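Local structure of 2-oxoglutarate (2OG) and Fe(II)-dependent oxygenase superfamily protein (Arabidopsis thaliana, 6KWB) at residues Q179-V184 and T236-I241; E144-F149 and F244-M249; L168-G173 and N225-V230. The protein probably catalyses the irreversible oxidation of the auxin indole-3-acetic acid to inactive 2-oxoindole-3-acetic acid, with 2-oxoglutarate as co-substrate. All blocks are in the same frame, centred on the assembly; numbering follows the deposited sequence.

In the fold
From the N terminus, 144-149 comes first, and its pairing with 244-249 in interaction 2 closes the longest of the three loops, with 94 residues between the segments. The other two contacts lie within that loop. They cross each other: 168-173 and 179-184 are followed in the same order by their partners, 225-230 (interaction 3) and 236-241 (interaction 1). Interactions 1 and 2 both use strand 237-245 of the larger sheet, on opposite sides of the chain's centre, whereas interaction 3 joins strand 228-231 of the smaller sheet to the corner at the end of strand 164-169. All three touch the same 2-oxoglutarate, which lies between the two sheets.

Interaction 1 (Q179-V184 and T236-I241); sequences QDDENV and TMRYSI. With AKG (2-oxoglutaric acid), chain E.
Arg238 reaches from strand 237-245 to the loop after strand 175-179, where Asp180 and Val184 share its guanidinium with the bound 2-oxoglutarate. NH1 donates to O3 of the ligand at 2.7 Å, nearly straight (168°), with the acceptor close to the guanidinium plane. NH2 forms a salt bridge to Asp180 OD1 at 2.8 Å; with the carboxylate and guanidinium planes 76° apart, this is not a flat, two-pronged pairing. Val184 O takes two weak, bent bonds, from NE (3.0 Å) and from NH2. The torsions account for this reach: CG is trans to the backbone N (chi1 -170°) and the chain stays extended to NE, passing CG1 of Val184, while Asp181 CB lies over the rim of one guanidinium face. A leucine here would probably leave the ligand's O3 and the Asp180 carboxylate without their cationic mate. Asp181 divides its own carboxylate: OD2 accepts Tyr239 N at 3.0 Å from above the carboxylate plane, and OD1 has a salt bridge with Lys45. Further along, Gln179 and Ile241 are an antiparallel hydrogen-bonded pair, with Gln179 N to Ile241 O at 2.6 Å and Ile241 N to Gln179 O at 2.9 Å. The Gln179 amide, alongside Ile241 CD1, is satisfied by the Tyr115 hydroxyl and Met41 O. Ser240 OG bonds to O4 of 2-oxoglutarate at 2.6 Å and also to Asn152 ND2. Arg238 and Ser240, holding the two oxygens of the distal carboxylate, form the Arg-x-Ser site characteristic of the iron/ascorbate-dependent oxidoreductase family of 2-oxoglutarate dioxygenases.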
loop_
_atom_site.group_PDB
_atom_site.type_symbol
_atom_site.label_atom_id
_atom_site.label_comp_id
_atom_site.label_asym_id
_atom_site.label_seq_id
_atom_site.Cartn_x
_atom_site.Cartn_y
_atom_site.Cartn_z
ATOM N N GLN A 179 -5.817 0.973 -2.375
ATOM C CA GLN A 179 -7.156 1.116 -2.917
ATOM C C GLN A 179 -7.081 2.234 -3.984
ATOM O O GLN A 179 -7.049 3.414 -3.683
ATOM C CB GLN A 179 -8.183 1.372 -1.787
ATOM C CG GLN A 179 -9.584 1.559 -2.269
ATOM C CD GLN A 179 -10.605 1.799 -1.156
ATOM O OE1 GLN A 179 -10.384 1.497 0.016
ATOM N NE2 GLN A 179 -11.691 2.433 -1.520
ATOM N N ASP A 180 -6.994 1.841 -5.243
ATOM C CA ASP A 180 -6.760 2.798 -6.319
ATOM C C ASP A 180 -8.008 3.595 -6.589
ATOM O O ASP A 180 -8.990 3.496 -5.859
ATOM C CB ASP A 180 -6.322 2.119 -7.616
ATOM C CG ASP A 180 -5.363 2.985 -8.448
ATOM O OD1 ASP A 180 -5.211 4.191 -8.145
ATOM O OD2 ASP A 180 -4.826 2.480 -9.465
ATOM N N ASP A 181 -7.970 4.387 -7.651
ATOM C CA ASP A 181 -9.084 5.251 -7.954
ATOM C C ASP A 181 -9.940 4.554 -8.990
ATOM O O ASP A 181 -9.475 4.237 -10.078
ATOM C CB ASP A 181 -8.573 6.591 -8.493
ATOM C CG ASP A 181 -9.607 7.704 -8.401
ATOM O OD1 ASP A 181 -10.710 7.483 -7.847
ATOM O OD2 ASP A 181 -9.309 8.808 -8.903
ATOM N N GLU A 182 -11.205 4.369 -8.635
ATOM C CA GLU A 182 -12.134 3.485 -9.329
ATOM C C GLU A 182 -12.257 3.872 -10.788
ATOM O O GLU A 182 -12.255 3.032 -11.684
ATOM C CB GLU A 182 -13.490 3.544 -8.650
ATOM C CG GLU A 182 -13.360 3.907 -7.195
ATOM C CD GLU A 182 -14.690 3.972 -6.500
ATOM O OE1 GLU A 182 -15.196 5.104 -6.318
ATOM O OE2 GLU A 182 -15.232 2.902 -6.141
ATOM N N ASN A 183 -12.385 5.171 -11.008
ATOM C CA ASN A 183 -12.605 5.700 -12.340
ATOM C C ASN A 183 -11.500 6.590 -12.865
ATOM O O ASN A 183 -11.736 7.382 -13.769
ATOM C CB ASN A 183 -13.929 6.464 -12.403
ATOM C CG ASN A 183 -15.129 5.576 -12.149
ATOM O OD1 ASN A 183 -15.535 4.810 -13.034
ATOM N ND2 ASN A 183 -15.714 5.678 -10.950
ATOM N N VAL A 184 -10.296 6.478 -12.321
ATOM C CA VAL A 184 -9.175 7.182 -12.936
ATOM C C VAL A 184 -7.959 6.257 -12.912
ATOM O O VAL A 184 -7.349 6.053 -11.861
ATOM C CB VAL A 184 -8.828 8.508 -12.205
ATOM C CG1 VAL A 184 -7.639 9.172 -12.884
ATOM C CG2 VAL A 184 -10.007 9.474 -12.202
ATOM N N THR A 236 -7.853 14.956 -14.678
ATOM C CA THR A 236 -8.950 14.926 -13.726
ATOM C C THR A 236 -8.368 14.868 -12.310
ATOM O O THR A 236 -7.143 14.856 -12.130
ATOM C CB THR A 236 -9.862 13.712 -13.959
ATOM O OG1 THR A 236 -10.906 13.685 -12.979
ATOM C CG2 THR A 236 -9.051 12.442 -13.859
ATOM N N MET A 237 -9.244 14.877 -11.307
ATOM C CA MET A 237 -8.831 14.663 -9.931
ATOM C C MET A 237 -8.711 13.154 -9.664
ATOM O O MET A 237 -9.361 12.338 -10.331
ATOM C CB MET A 237 -9.807 15.317 -8.967
ATOM C CG MET A 237 -9.128 15.936 -7.776
ATOM S SD MET A 237 -8.381 17.521 -8.176
ATOM C CE MET A 237 -9.736 18.606 -7.712
ATOM N N ARG A 238 -7.904 12.770 -8.680
ATOM C CA ARG A 238 -7.664 11.354 -8.463
ATOM C C ARG A 238 -7.323 11.047 -6.998
ATOM O O ARG A 238 -6.526 11.737 -6.364
ATOM C CB ARG A 238 -6.545 10.896 -9.391
ATOM C CG ARG A 238 -6.320 9.414 -9.484
ATOM C CD ARG A 238 -5.127 9.142 -10.412
ATOM N NE ARG A 238 -5.080 7.731 -10.764
ATOM C CZ ARG A 238 -4.403 6.800 -10.100
ATOM N NH1 ARG A 238 -3.694 7.113 -9.022
ATOM N NH2 ARG A 238 -4.446 5.540 -10.516
ATOM N N TYR A 239 -7.966 10.026 -6.452
ATOM C CA TYR A 239 -7.807 9.709 -5.051
ATOM C C TYR A 239 -7.318 8.259 -4.900
ATOM O O TYR A 239 -7.697 7.398 -5.670
ATOM C CB TYR A 239 -9.129 9.919 -4.335
ATOM C CG TYR A 239 -9.556 11.365 -4.297
ATOM C CD1 TYR A 239 -9.073 12.226 -3.321
ATOM C CD2 TYR A 239 -10.440 11.877 -5.256
ATOM C CE1 TYR A 239 -9.455 13.551 -3.288
ATOM C CE2 TYR A 239 -10.830 13.207 -5.232
ATOM C CZ TYR A 239 -10.332 14.045 -4.244
ATOM O OH TYR A 239 -10.704 15.379 -4.202
ATOM N N SER A 240 -6.434 7.991 -3.951
ATOM C CA SER A 240 -6.022 6.612 -3.701
ATOM C C SER A 240 -5.727 6.455 -2.223
ATOM O O SER A 240 -5.353 7.409 -1.540
ATOM C CB SER A 240 -4.812 6.224 -4.517
ATOM O OG SER A 240 -3.659 6.657 -3.834
ATOM N N ILE A 241 -5.973 5.265 -1.709
ATOM C CA ILE A 241 -5.717 5.001 -0.312
ATOM C C ILE A 241 -4.700 3.898 -0.179
ATOM O O ILE A 241 -4.903 2.831 -0.741
ATOM C CB ILE A 241 -7.009 4.584 0.421
ATOM C CG1 ILE A 241 -8.143 5.564 0.126
ATOM C CG2 ILE A 241 -6.745 4.432 1.882
ATOM C CD1 ILE A 241 -9.575 4.929 0.219
HETATM C C1 AKG E . 1.635 5.200 -2.672
HETATM O O1 AKG E . 0.904 5.879 -1.897
HETATM O O2 AKG E . 2.758 4.754 -2.294
HETATM C C2 AKG E . 1.172 4.916 -4.084
HETATM O O5 AKG E . 1.964 4.384 -4.863
HETATM C C3 AKG E . -0.254 5.316 -4.469
HETATM C C4 AKG E . -0.664 4.826 -5.854
HETATM C C5 AKG E . -1.783 5.689 -6.412
HETATM O O3 AKG E . -2.479 5.327 -7.413
HETATM O O4 AKG E . -2.010 6.800 -5.862
#

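Interaction 2 (E144-F149 and F244-M249); sequences EWPSQF and FLLGPM. With AKG (2-oxoglutaric acid), chain E.
Phe244 and Gln148 face each other across antiparallel strands 237-245 and 147-155, neighbours in the larger sheet of the double-stranded beta-helix (jelly-roll) core. The Phe244 ring turns its edge to the 2-oxoglutarate, with CZ 3.4 Å from O2 of the ligand and that oxygen near the ring plane. The residue carrying this ring is anchored by a hydrogen-bonded pair in which Phe244 N reaches Gln148 O at 2.7 Å, almost straight (177°), and Gln148 N returns to Phe244 O at 2.8 Å. Phe244 O also receives a weak bond from Ser147 OG, which chi1 of -83° swings back beside the serine's own backbone N. Ser147 and Leu245 form the next, non-hydrogen-bonded pair, their side chains on the sheet face opposite to those of Phe244 and Gln148. Beyond it, Leu246 N donates to Pro146 O at 3.0 Å in the carbonyl plane, carrying the pairing past the end of the regular strand. The Leu246 side chain slants across that of Gln148, CD1 4.0 Å from Gln148 CB, and Tyr87 of strand 81-87 touches both Leu246 and Pro146. Outermost, Trp145 lies against the loop that follows strand 237-245. Its indole also meets Phe141 and Phe174, each edge-to-face, and Leu253 touches both Trp145 and Pro248. One indole face lies against the loop at Gly247 and Pro248 in two CH-pi contacts: Gly247 CA is 4.3 Å from the centroid of the Trp145 six-membered ring, and Pro248 CD stands 4.0 Å from the centroid of the five-membered ring, 26° off its normal.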
loop_
_atom_site.group_PDB
_atom_site.type_symbol
_atom_site.label_atom_id
_atom_site.label_comp_id
_atom_site.label_asym_id
_atom_site.label_seq_id
_atom_site.Cartn_x
_atom_site.Cartn_y
_atom_site.Cartn_z
ATOM N N GLU A 144 4.994 -7.563 15.439
ATOM C CA GLU A 144 5.298 -6.287 16.067
ATOM C C GLU A 144 5.576 -5.174 15.058
ATOM O O GLU A 144 5.939 -4.062 15.426
ATOM C CB GLU A 144 6.486 -6.463 17.008
ATOM C CG GLU A 144 6.152 -7.335 18.243
ATOM C CD GLU A 144 7.389 -7.761 19.023
ATOM O OE1 GLU A 144 8.496 -7.247 18.745
ATOM O OE2 GLU A 144 7.252 -8.612 19.932
ATOM N N TRP A 145 5.418 -5.475 13.780
ATOM C CA TRP A 145 5.663 -4.482 12.752
ATOM C C TRP A 145 4.540 -3.442 12.653
ATOM O O TRP A 145 3.357 -3.762 12.549
ATOM C CB TRP A 145 5.883 -5.185 11.407
ATOM C CG TRP A 145 7.134 -6.017 11.360
ATOM C CD1 TRP A 145 7.990 -6.278 12.392
ATOM C CD2 TRP A 145 7.660 -6.706 10.221
ATOM N NE1 TRP A 145 9.028 -7.072 11.955
ATOM C CE2 TRP A 145 8.838 -7.357 10.631
ATOM C CE3 TRP A 145 7.250 -6.833 8.889
ATOM C CZ2 TRP A 145 9.612 -8.112 9.759
ATOM C CZ3 TRP A 145 8.017 -7.588 8.026
ATOM C CH2 TRP A 145 9.184 -8.216 8.460
ATOM N N PRO A 146 4.916 -2.176 12.671
ATOM C CA PRO A 146 3.914 -1.126 12.529
ATOM C C PRO A 146 3.480 -0.923 11.085
ATOM O O PRO A 146 4.227 -1.216 10.151
ATOM C CB PRO A 146 4.652 0.108 13.021
ATOM C CG PRO A 146 6.064 -0.160 12.613
ATOM C CD PRO A 146 6.278 -1.635 12.786
ATOM N N SER A 147 2.281 -0.389 10.924
ATOM C CA SER A 147 1.751 -0.007 9.634
ATOM C C SER A 147 1.594 1.493 9.559
ATOM O O SER A 147 1.592 2.175 10.582
ATOM C CB SER A 147 0.415 -0.665 9.342
ATOM O OG SER A 147 0.623 -1.961 8.829
ATOM N N GLN A 148 1.536 1.995 8.331
ATOM C CA GLN A 148 1.393 3.407 8.072
ATOM C C GLN A 148 0.244 3.564 7.106
ATOM O O GLN A 148 0.130 2.795 6.164
ATOM C CB GLN A 148 2.662 4.014 7.478
ATOM C CG GLN A 148 2.668 5.538 7.443
ATOM C CD GLN A 148 3.871 6.070 6.666
ATOM O OE1 GLN A 148 4.938 5.470 6.689
ATOM N NE2 GLN A 148 3.691 7.179 5.951
ATOM N N PHE A 149 -0.606 4.555 7.361
ATOM C CA PHE A 149 -1.755 4.860 6.534
ATOM C C PHE A 149 -1.469 6.142 5.763
ATOM O O PHE A 149 -0.911 7.099 6.310
ATOM C CB PHE A 149 -2.969 5.006 7.429
ATOM C CG PHE A 149 -4.232 5.288 6.706
ATOM C CD1 PHE A 149 -4.869 4.297 5.986
ATOM C CD2 PHE A 149 -4.800 6.559 6.761
ATOM C CE1 PHE A 149 -6.063 4.572 5.315
ATOM C CE2 PHE A 149 -5.974 6.843 6.110
ATOM C CZ PHE A 149 -6.615 5.848 5.378
ATOM N N PHE A 244 0.536 0.726 4.414
ATOM C CA PHE A 244 1.848 0.130 4.318
ATOM C C PHE A 244 2.153 -0.711 5.548
ATOM O O PHE A 244 2.127 -0.202 6.667
ATOM C CB PHE A 244 2.939 1.209 4.186
ATOM C CG PHE A 244 2.732 2.198 3.058
ATOM C CD1 PHE A 244 3.077 1.867 1.749
ATOM C CD2 PHE A 244 2.290 3.488 3.308
ATOM C CE1 PHE A 244 2.925 2.770 0.709
ATOM C CE2 PHE A 244 2.138 4.404 2.260
ATOM C CZ PHE A 244 2.450 4.037 0.965
ATOM N N LEU A 245 2.432 -1.997 5.352
ATOM C CA LEU A 245 3.047 -2.779 6.422
ATOM C C LEU A 245 4.534 -2.506 6.342
ATOM O O LEU A 245 5.129 -2.768 5.315
ATOM C CB LEU A 245 2.798 -4.277 6.280
ATOM C CG LEU A 245 3.455 -5.137 7.367
ATOM C CD1 LEU A 245 2.878 -4.853 8.748
ATOM C CD2 LEU A 245 3.354 -6.605 7.042
ATOM N N LEU A 246 5.117 -1.907 7.371
ATOM C CA LEU A 246 6.535 -1.557 7.337
ATOM C C LEU A 246 7.403 -2.652 7.925
ATOM O O LEU A 246 6.913 -3.622 8.480
ATOM C CB LEU A 246 6.780 -0.257 8.094
ATOM C CG LEU A 246 5.819 0.872 7.739
ATOM C CD1 LEU A 246 5.918 2.044 8.704
ATOM C CD2 LEU A 246 6.060 1.305 6.304
ATOM N N GLY A 247 8.709 -2.483 7.855
ATOM C CA GLY A 247 9.576 -3.423 8.530
ATOM C C GLY A 247 9.573 -3.110 10.013
ATOM O O GLY A 247 8.847 -2.229 10.471
ATOM N N PRO A 248 10.408 -3.816 10.778
ATOM C CA PRO A 248 10.478 -3.490 12.200
ATOM C C PRO A 248 11.149 -2.129 12.298
ATOM O O PRO A 248 11.912 -1.796 11.381
ATOM C CB PRO A 248 11.344 -4.605 12.769
ATOM C CG PRO A 248 12.280 -4.933 11.615
ATOM C CD PRO A 248 11.469 -4.755 10.359
ATOM N N MET A 249 10.865 -1.345 13.332
ATOM C CA MET A 249 11.367 0.032 13.360
ATOM C C MET A 249 12.489 0.260 14.373
ATOM O O MET A 249 13.366 1.103 14.157
ATOM C CB MET A 249 10.216 1.009 13.619
ATOM C CG MET A 249 9.236 1.106 12.460
ATOM S SD MET A 249 9.892 1.925 10.987
ATOM C CE MET A 249 10.366 0.537 9.934
HETATM C C1 AKG E . 1.635 5.200 -2.672
HETATM O O1 AKG E . 0.904 5.879 -1.897
HETATM O O2 AKG E . 2.758 4.754 -2.294
HETATM C C2 AKG E . 1.172 4.916 -4.084
HETATM O O5 AKG E . 1.964 4.384 -4.863
HETATM C C3 AKG E . -0.254 5.316 -4.469
HETATM C C4 AKG E . -0.664 4.826 -5.854
HETATM C C5 AKG E . -1.783 5.689 -6.412
HETATM O O3 AKG E . -2.479 5.327 -7.413
HETATM O O4 AKG E . -2.010 6.800 -5.862
#

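Interaction 3 (L168-G173 and N225-V230); sequences LHTDSG and NVKHRV. With MG (magnesium ion), chain D; AKG (2-oxoglutaric acid), chain E.
His169, Asp171 and His228 are the His-x-Asp...His facial triad of the 2-oxoglutarate-dependent dioxygenases, brought together where the chain turning at Leu168 meets strand 228-231. The backbones of His169 and His228 form an antiparallel hydrogen-bonded pair: His228 N reaches His169 O at 2.9 Å, and His169 N reaches His228 O at 3.0 Å. Both imidazoles leave the same face of this short pairing with CG lodged between the backbone N and the carbonyl carbon (chi1 72° for His169 and 53° for His228), a rotation that brings both rings to the magnesium side. The rings are oblique to each other, planes 51° apart, with His228 CE1 over one face of His169. Asp171 OD1 binds magnesium at 2.2 Å and lies near the plane of the His228 ring, whose NE2 is also a ligand. The Asp171 carboxylate is itself positioned by Thr176, whose hydroxyl is hydrogen-bonded to OD2. His169 NE2 lies 3.0 Å from magnesium, long for a bond in these coordinates, although His169 has been seen as a magnesium ligand in this protein. 2-Oxoglutarate chelates the ion through O2 and O5. Behind the site, Thr170 CG2 rests on Lys227 CG at 3.8 Å while its OG1 bonds to Asp213, and Leu168 CD1 packs on Lys227 CB at 3.7 Å. His228 ND1 donates to Val226 O at 3.2 Å, almost within the ring plane. With ND1 as donor, NE2 is the nitrogen left for the metal, so the hydrogen bond would probably fix both the turn of the ring and the coordinating nitrogen; magnesium presumably occupies the place of the catalytic iron(II).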
loop_
_atom_site.group_PDB
_atom_site.type_symbol
_atom_site.label_atom_id
_atom_site.label_comp_id
_atom_site.label_asym_id
_atom_site.label_seq_id
_atom_site.Cartn_x
_atom_site.Cartn_y
_atom_site.Cartn_z
ATOM N N LEU A 168 9.087 7.082 -10.979
ATOM C CA LEU A 168 9.290 5.667 -10.794
ATOM C C LEU A 168 9.987 5.416 -9.450
ATOM O O LEU A 168 10.912 6.136 -9.085
ATOM C CB LEU A 168 10.099 5.152 -11.986
ATOM C CG LEU A 168 10.478 3.688 -12.142
ATOM C CD1 LEU A 168 9.194 2.895 -12.361
ATOM C CD2 LEU A 168 11.421 3.488 -13.309
ATOM N N HIS A 169 9.501 4.441 -8.686
ATOM C CA HIS A 169 9.996 4.219 -7.331
ATOM C C HIS A 169 9.562 2.873 -6.706
ATOM O O HIS A 169 8.702 2.154 -7.256
ATOM C CB HIS A 169 9.531 5.354 -6.435
ATOM C CG HIS A 169 8.070 5.300 -6.137
ATOM N ND1 HIS A 169 7.111 5.415 -7.119
ATOM C CD2 HIS A 169 7.401 5.121 -4.971
ATOM C CE1 HIS A 169 5.911 5.324 -6.568
ATOM N NE2 HIS A 169 6.058 5.151 -5.265
ATOM N N THR A 170 10.150 2.543 -5.551
ATOM C CA THR A 170 9.756 1.358 -4.811
ATOM C C THR A 170 9.261 1.740 -3.427
ATOM O O THR A 170 9.817 2.627 -2.798
ATOM C CB THR A 170 10.912 0.393 -4.605
ATOM O OG1 THR A 170 11.847 0.979 -3.696
ATOM C CG2 THR A 170 11.564 -0.005 -5.940
ATOM N N ASP A 171 8.253 1.054 -2.918
ATOM C CA ASP A 171 7.847 1.323 -1.543
ATOM C C ASP A 171 8.950 0.839 -0.579
ATOM O O ASP A 171 9.664 -0.130 -0.851
ATOM C CB ASP A 171 6.495 0.672 -1.242
ATOM C CG ASP A 171 5.378 1.206 -2.135
ATOM O OD1 ASP A 171 5.500 2.331 -2.668
ATOM O OD2 ASP A 171 4.352 0.515 -2.276
ATOM N N SER A 172 9.150 1.528 0.530
ATOM C CA SER A 172 10.288 1.155 1.366
ATOM C C SER A 172 9.918 0.045 2.366
ATOM O O SER A 172 10.792 -0.580 2.962
ATOM C CB SER A 172 10.843 2.370 2.105
ATOM O OG SER A 172 9.921 2.831 3.069
ATOM N N GLY A 173 8.620 -0.192 2.546
ATOM C CA GLY A 173 8.160 -1.148 3.533
ATOM C C GLY A 173 8.125 -2.570 3.040
ATOM O O GLY A 173 8.752 -2.917 2.049
ATOM N N ASN A 225 10.800 -6.125 -5.097
ATOM C CA ASN A 225 10.295 -4.800 -4.723
ATOM C C ASN A 225 9.982 -4.011 -6.003
ATOM O O ASN A 225 10.856 -3.371 -6.598
ATOM C CB ASN A 225 11.281 -4.061 -3.807
ATOM C CG ASN A 225 12.686 -4.022 -4.374
ATOM O OD1 ASN A 225 12.971 -4.661 -5.373
ATOM N ND2 ASN A 225 13.570 -3.273 -3.726
ATOM N N VAL A 226 8.733 -4.109 -6.447
ATOM C CA VAL A 226 8.364 -3.626 -7.755
ATOM C C VAL A 226 8.597 -2.104 -7.906
ATOM O O VAL A 226 8.360 -1.309 -6.974
ATOM C CB VAL A 226 6.887 -3.991 -8.066
ATOM C CG1 VAL A 226 5.955 -3.367 -7.067
ATOM C CG2 VAL A 226 6.495 -3.566 -9.478
ATOM N N LYS A 227 9.088 -1.701 -9.077
ATOM C CA LYS A 227 9.159 -0.282 -9.390
ATOM C C LYS A 227 7.879 0.122 -10.086
ATOM O O LYS A 227 7.455 -0.479 -11.071
ATOM C CB LYS A 227 10.354 0.074 -10.265
ATOM C CG LYS A 227 11.723 -0.231 -9.700
ATOM C CD LYS A 227 12.724 -0.309 -10.848
ATOM C CE LYS A 227 14.148 -0.454 -10.371
ATOM N NZ LYS A 227 14.827 0.853 -10.129
ATOM N N HIS A 228 7.266 1.164 -9.562
ATOM C CA HIS A 228 6.025 1.603 -10.120
ATOM C C HIS A 228 5.958 3.124 -10.225
ATOM O O HIS A 228 6.738 3.859 -9.615
ATOM C CB HIS A 228 4.852 1.051 -9.294
ATOM C CG HIS A 228 4.936 1.346 -7.828
ATOM N ND1 HIS A 228 5.775 0.658 -6.978
ATOM C CD2 HIS A 228 4.275 2.241 -7.057
ATOM C CE1 HIS A 228 5.632 1.120 -5.747
ATOM N NE2 HIS A 228 4.728 2.083 -5.767
ATOM N N ARG A 229 5.036 3.587 -11.044
ATOM C CA ARG A 229 4.744 5.003 -11.097
ATOM C C ARG A 229 3.281 5.182 -11.508
ATOM O O ARG A 229 2.652 4.251 -12.034
ATOM C CB ARG A 229 5.680 5.705 -12.077
ATOM C CG ARG A 229 5.240 5.524 -13.498
ATOM C CD ARG A 229 6.373 5.662 -14.468
ATOM N NE ARG A 229 5.962 5.143 -15.765
ATOM C CZ ARG A 229 6.761 5.046 -16.816
ATOM N NH1 ARG A 229 8.023 5.441 -16.719
ATOM N NH2 ARG A 229 6.295 4.556 -17.959
ATOM N N VAL A 230 2.737 6.365 -11.251
ATOM C CA VAL A 230 1.414 6.709 -11.746
ATOM C C VAL A 230 1.572 7.748 -12.858
ATOM O O VAL A 230 2.204 8.790 -12.683
ATOM C CB VAL A 230 0.496 7.215 -10.626
ATOM C CG1 VAL A 230 1.263 8.117 -9.682
ATOM C CG2 VAL A 230 -0.708 7.938 -11.214
HETATM MG MG MG D . 3.994 3.514 -3.787
HETATM C C1 AKG E . 1.635 5.200 -2.672
HETATM O O1 AKG E . 0.904 5.879 -1.897
HETATM O O2 AKG E . 2.758 4.754 -2.294
HETATM C C2 AKG E . 1.172 4.916 -4.084
HETATM O O5 AKG E . 1.964 4.384 -4.863
HETATM C C3 AKG E . -0.254 5.316 -4.469
HETATM C C4 AKG E . -0.664 4.826 -5.854
HETATM C C5 AKG E . -1.783 5.689 -6.412
HETATM O O3 AKG E . -2.479 5.327 -7.413
HETATM O O4 AKG E . -2.010 6.800 -5.862
#